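Local coordinates for protein N-acetylglucosaminidase (Paenibacillus barengoltzii, PDB 6INX) that probably hydrolyses N-acetylglucosaminyl glycosidic bonds in chitin-type sugars or glycans, as a family 18 glycoside hydrolase with a TIM-barrel fold, at residues E55-N60 with A102-D107; S212-V217 with C310-A315. One frame throughout, in Å; residues are numbered along the deposited sequence.

Interaction 1 of 2, residues E55-N60 with A102-D107; sequences ELKREN and ALDGVD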
loop_
_atom_site.group_PDB
_atom_site.type_symbol
_atom_site.label_atom_id
_atom_site.label_comp_id
_atom_site.label_asym_id
_atom_site.label_seq_id
_atom_site.Cartn_x
_atom_site.Cartn_y
_atom_site.Cartn_z
ATOM N N GLU A 55 37.106 19.276 14.035
ATOM C CA GLU A 55 38.124 18.247 13.846
ATOM C C GLU A 55 37.718 17.261 12.763
ATOM O O GLU A 55 38.568 16.790 11.996
ATOM C CB GLU A 55 38.405 17.521 15.164
ATOM C CG GLU A 55 39.313 16.292 15.026
ATOM C CD GLU A 55 40.739 16.639 14.596
ATOM O OE1 GLU A 55 41.020 16.627 13.378
ATOM O OE2 GLU A 55 41.583 16.920 15.475
ATOM N N LEU A 56 36.426 16.929 12.683
ATOM C CA LEU A 56 35.974 16.049 11.611
ATOM C C LEU A 56 36.204 16.695 10.252
ATOM O O LEU A 56 36.639 16.031 9.301
ATOM C CB LEU A 56 34.491 15.703 11.801
ATOM C CG LEU A 56 34.097 15.022 13.113
ATOM C CD1 LEU A 56 32.613 14.639 13.088
ATOM C CD2 LEU A 56 34.964 13.809 13.401
ATOM N N LYS A 57 35.917 17.992 10.142
ATOM C CA LYS A 57 36.140 18.697 8.888
ATOM C C LYS A 57 37.622 18.811 8.569
ATOM O O LYS A 57 38.006 18.784 7.397
ATOM C CB LYS A 57 35.516 20.086 8.949
ATOM C CG LYS A 57 34.004 20.093 9.043
ATOM C CD LYS A 57 33.480 21.512 8.886
ATOM C CE LYS A 57 32.588 21.645 7.667
ATOM N NZ LYS A 57 33.285 21.283 6.400
ATOM N N ARG A 58 38.464 18.947 9.595
ATOM C CA ARG A 58 39.905 18.973 9.368
ATOM C C ARG A 58 40.393 17.644 8.800
ATOM O O ARG A 58 41.250 17.617 7.909
ATOM C CB ARG A 58 40.623 19.317 10.675
ATOM C CG ARG A 58 42.139 19.473 10.555
ATOM C CD ARG A 58 42.719 20.196 11.770
ATOM N NE ARG A 58 42.178 21.548 11.890
ATOM C CZ ARG A 58 42.679 22.613 11.271
ATOM N NH1 ARG A 58 43.751 22.492 10.497
ATOM N NH2 ARG A 58 42.113 23.800 11.428
ATOM N N GLU A 59 39.827 16.531 9.277
ATOM C CA GLU A 59 40.244 15.211 8.805
ATOM C C GLU A 59 39.807 14.939 7.366
ATOM O O GLU A 59 40.504 14.224 6.636
ATOM C CB GLU A 59 39.724 14.125 9.747
ATOM C CG GLU A 59 40.470 14.058 11.076
ATOM C CD GLU A 59 39.803 13.134 12.077
ATOM O OE1 GLU A 59 39.458 13.599 13.181
ATOM O OE2 GLU A 59 39.622 11.942 11.763
ATOM N N ASN A 60 38.655 15.464 6.947
ATOM C CA ASN A 60 38.231 15.404 5.547
ATOM C C ASN A 60 37.642 16.748 5.156
ATOM O O ASN A 60 36.442 16.993 5.333
ATOM C CB ASN A 60 37.225 14.282 5.286
ATOM C CG ASN A 60 36.821 14.198 3.815
ATOM O OD1 ASN A 60 37.314 14.958 2.977
ATOM N ND2 ASN A 60 35.915 13.276 3.496
ATOM N N ALA A 102 29.933 24.215 13.544
ATOM C CA ALA A 102 30.569 24.006 12.251
ATOM C C ALA A 102 29.680 23.138 11.372
ATOM O O ALA A 102 30.105 22.093 10.871
ATOM C CB ALA A 102 31.949 23.371 12.428
ATOM N N LEU A 103 28.438 23.562 11.205
ATOM C CA LEU A 103 27.471 22.862 10.375
ATOM C C LEU A 103 27.400 23.537 9.014
ATOM O O LEU A 103 27.471 24.767 8.915
ATOM C CB LEU A 103 26.092 22.896 11.032
ATOM C CG LEU A 103 25.969 22.069 12.309
ATOM C CD1 LEU A 103 24.741 22.467 13.121
ATOM C CD2 LEU A 103 25.915 20.590 11.961
ATOM N N ASP A 104 27.274 22.726 7.966
ATOM C CA ASP A 104 27.199 23.240 6.606
ATOM C C ASP A 104 25.775 23.420 6.118
ATOM O O ASP A 104 25.574 23.965 5.032
ATOM C CB ASP A 104 27.966 22.318 5.658
ATOM C CG ASP A 104 29.433 22.233 6.014
ATOM O OD1 ASP A 104 30.055 23.310 6.157
ATOM O OD2 ASP A 104 29.965 21.116 6.195
ATOM N N GLY A 105 24.791 22.989 6.888
ATOM C CA GLY A 105 23.415 23.173 6.478
ATOM C C GLY A 105 22.491 22.294 7.300
ATOM O O GLY A 105 22.886 21.728 8.322
ATOM N N VAL A 106 21.266 22.175 6.805
ATOM C CA VAL A 106 20.190 21.493 7.509
ATOM C C VAL A 106 19.538 20.487 6.576
ATOM O O VAL A 106 19.279 20.784 5.403
ATOM C CB VAL A 106 19.144 22.502 8.032
ATOM C CG1 VAL A 106 17.902 21.790 8.583
ATOM C CG2 VAL A 106 19.768 23.390 9.090
ATOM N N ASP A 107 19.276 19.302 7.099
ATOM C CA ASP A 107 18.486 18.282 6.422
ATOM C C ASP A 107 17.167 18.179 7.185
ATOM O O ASP A 107 17.154 17.748 8.341
ATOM C CB ASP A 107 19.230 16.946 6.449
ATOM C CG ASP A 107 18.360 15.788 5.990
ATOM O OD1 ASP A 107 17.841 15.858 4.857
ATOM O OD2 ASP A 107 18.200 14.825 6.769
#

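Interaction 2 of 2, residues S212-V217 with C310-A315; sequences SVDASV and CDYVKA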
loop_
_atom_site.group_PDB
_atom_site.type_symbol
_atom_site.label_atom_id
_atom_site.label_comp_id
_atom_site.label_asym_id
_atom_site.label_seq_id
_atom_site.Cartn_x
_atom_site.Cartn_y
_atom_site.Cartn_z
ATOM N N SER A 212 9.373 0.046 -4.186
ATOM C CA SER A 212 10.764 -0.377 -4.288
ATOM C C SER A 212 11.569 0.895 -4.521
ATOM O O SER A 212 10.997 1.961 -4.754
ATOM C CB SER A 212 10.975 -1.364 -5.447
ATOM O OG SER A 212 10.702 -0.744 -6.695
ATOM N N VAL A 213 12.903 0.779 -4.471
ATOM C CA VAL A 213 13.750 1.910 -4.861
ATOM C C VAL A 213 13.382 2.382 -6.261
ATOM O O VAL A 213 13.150 3.572 -6.503
ATOM C CB VAL A 213 15.243 1.534 -4.804
ATOM C CG1 VAL A 213 16.087 2.651 -5.454
ATOM C CG2 VAL A 213 15.706 1.240 -3.389
ATOM N N ASP A 214 13.321 1.436 -7.204
ATOM C CA ASP A 214 13.050 1.771 -8.594
ATOM C C ASP A 214 11.688 2.449 -8.737
ATOM O O ASP A 214 11.560 3.477 -9.413
ATOM C CB ASP A 214 13.148 0.475 -9.412
ATOM C CG ASP A 214 12.846 0.660 -10.883
ATOM O OD1 ASP A 214 13.454 1.528 -11.546
ATOM O OD2 ASP A 214 12.004 -0.125 -11.382
ATOM N N ALA A 215 10.656 1.900 -8.090
ATOM C CA ALA A 215 9.336 2.517 -8.199
ATOM C C ALA A 215 9.304 3.891 -7.539
ATOM O O ALA A 215 8.630 4.805 -8.031
ATOM C CB ALA A 215 8.259 1.610 -7.601
ATOM N N SER A 216 10.039 4.060 -6.437
ATOM C CA SER A 216 10.080 5.344 -5.739
ATOM C C SER A 216 10.770 6.406 -6.586
ATOM O O SER A 216 10.252 7.516 -6.739
ATOM C CB SER A 216 10.761 5.170 -4.374
ATOM O OG SER A 216 10.822 6.405 -3.677
ATOM N N VAL A 217 11.942 6.076 -7.139
ATOM C CA VAL A 217 12.641 6.994 -8.034
ATOM C C VAL A 217 11.726 7.418 -9.176
ATOM O O VAL A 217 11.589 8.606 -9.482
ATOM C CB VAL A 217 13.943 6.349 -8.540
ATOM C CG1 VAL A 217 14.573 7.215 -9.636
ATOM C CG2 VAL A 217 14.919 6.118 -7.380
ATOM N N CYS A 310 24.189 0.643 -6.029
ATOM C CA CYS A 310 25.189 1.553 -6.586
ATOM C C CYS A 310 25.215 1.494 -8.108
ATOM O O CYS A 310 25.288 2.536 -8.772
ATOM C CB CYS A 310 26.569 1.221 -6.023
ATOM S SG CYS A 310 26.764 1.580 -4.275
ATOM N N ASP A 311 25.155 0.284 -8.680
ATOM C CA ASP A 311 25.104 0.155 -10.134
ATOM C C ASP A 311 23.880 0.858 -10.702
ATOM O O ASP A 311 23.941 1.455 -11.783
ATOM C CB ASP A 311 25.069 -1.320 -10.545
ATOM C CG ASP A 311 26.320 -2.085 -10.143
ATOM O OD1 ASP A 311 27.372 -1.454 -9.916
ATOM O OD2 ASP A 311 26.251 -3.329 -10.064
ATOM N N TYR A 312 22.747 0.778 -9.990
ATOM C CA TYR A 312 21.528 1.453 -10.425
ATOM C C TYR A 312 21.704 2.966 -10.406
ATOM O O TYR A 312 21.271 3.662 -11.333
ATOM C CB TYR A 312 20.373 1.027 -9.509
ATOM C CG TYR A 312 19.019 1.639 -9.825
ATOM C CD1 TYR A 312 18.590 2.814 -9.197
ATOM C CD2 TYR A 312 18.149 1.018 -10.712
ATOM C CE1 TYR A 312 17.347 3.368 -9.483
ATOM C CE2 TYR A 312 16.899 1.567 -10.999
ATOM C CZ TYR A 312 16.506 2.735 -10.378
ATOM O OH TYR A 312 15.268 3.272 -10.673
ATOM N N VAL A 313 22.351 3.491 -9.366
ATOM C CA VAL A 313 22.606 4.928 -9.289
ATOM C C VAL A 313 23.429 5.387 -10.486
ATOM O O VAL A 313 23.127 6.407 -11.115
ATOM C CB VAL A 313 23.291 5.270 -7.953
ATOM C CG1 VAL A 313 23.999 6.616 -8.013
ATOM C CG2 VAL A 313 22.269 5.260 -6.816
ATOM N N LYS A 314 24.457 4.616 -10.841
ATOM C CA LYS A 314 25.314 4.986 -11.965
ATOM C C LYS A 314 24.562 4.892 -13.287
ATOM O O LYS A 314 24.623 5.809 -14.112
ATOM C CB LYS A 314 26.559 4.099 -11.988
ATOM C CG LYS A 314 27.491 4.298 -10.806
ATOM C CD LYS A 314 28.609 3.270 -10.839
ATOM C CE LYS A 314 29.765 3.688 -9.967
ATOM N NZ LYS A 314 30.789 2.608 -9.888
ATOM N N ALA A 315 23.829 3.796 -13.498
ATOM C CA ALA A 315 23.147 3.596 -14.769
ATOM C C ALA A 315 22.043 4.622 -14.974
ATOM O O ALA A 315 21.832 5.103 -16.096
ATOM C CB ALA A 315 22.583 2.178 -14.845
#

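Interaction 1 of 2, residues E55-N60 with A102-D107
Asp-104 OD2 is gripped from two directions: Lys-57 NZ forms a salt bridge to it at 3.3 Å, and the backbone N of Ile-65 donates a hydrogen bond to the same oxygen. OD1 takes a salt bridge from Arg-150, so both carboxylate oxygens are held. The site belongs to the TIM barrel of the family 18 glycoside hydrolases. Asp-104 opens the sequence Asp-Gly-Val-Asp, which matches the start of the family's DxxDxDxE signature, and it comes directly before strand 105-109, at the barrel end remote from where the catalytic acid of this signature is expected. Helix 53-59 leads through a short turn into strand 64-70, the parallel neighbour of strand 105-109. Lys-57 therefore links helix 53-59 to the approach of strand 105-109, one strand beyond 64-70.

Lys-57 and Asp-104 reach toward each other from opposite directions. The lysine chain bends at its last two torsions, and chi3, at 118°, is near-eclipsed. The CE methylene lies 3.1 Å from Asp-104 OD2 and 3.4 Å from Asp-104 OD1, nearer OD2 than the ammonium nitrogen comes. This closeness, like the chi3 value, leaves the exact placing of the lysine end somewhat doubtful. NZ meanwhile has a second partner, the carbonyl O of Leu-63 in the turn before the strand. An alanine in place of Asp-104 would probably leave Lys-57 and Arg-150 without their shared counter-charge, and the N-H of Ile-65 without its acceptor. Only 117 Å² is buried between the segments, which fits a contact carried mainly by one long side chain. The aliphatic part adds a looser touch, Lys-57 CD lying 4.0 Å from Ala-102 O and 4.3 Å from Ala-102 CB.

Interaction 2 of 2, residues S212-V217 with C310-A315
Tyr-312 spans the gap between helices 213-217 and 310-315, whose segment axes come no closer than 12.3 Å and are inclined at 29°. With CG anti to the backbone N (chi1 -180°), its ring extends from one helix to the first turn of the other, and it is the one residue of 310-315 to make contact. The tight part is the phenol end. Asp-214 accepts a hydrogen bond from the phenol, Tyr-312 OH to Asp-214 OD1 at 2.7 Å, and the same OH lies 3.4 Å from Asp-214 CA. OD1 accepts through its anti lone pair and lies near the ring plane, although the carboxylate plane stands 84° from the ring. Asp-214 is partly exposed, so this is also the side nearer solvent.

The valines are buried but looser. Val-217 CG2 meets the ring edge at 4.2 Å from Tyr-312 CE1, while Val-213 CG1 approaches the same carbon obliquely at 4.3 Å. The bonded hydroxyl, Tyr-312 OH, also lies 4.0 Å from Val-217 CB. At the start of the same helix, N-cap Ser-212 OG accepts from Ala-215 N at 3.0 Å. Two roughly parallel helices, flanking strand 230-235 in sequence, both packing on Ile-232 of that strand and bridged by Tyr-312, fit the outer helical layer of a TIM barrel.

Both contacts belong to the one family 18 barrel but share no helix or strand; their centres lie 28 Å apart and their nearest atoms about 15 Å. Interaction 1 joins a helix to the residues leading into a strand, is only partly buried, and relies on opposite charges with further partners close by. Interaction 2 joins two neighbouring outer helices and is more buried: three of its four touching residues are buried; there an aromatic ring and valines carry the packing, and a neutral hydroxyl donates to a carboxylate. Each depends on one long side chain reaching across, and the buried areas are modest, 117 and 156 Å².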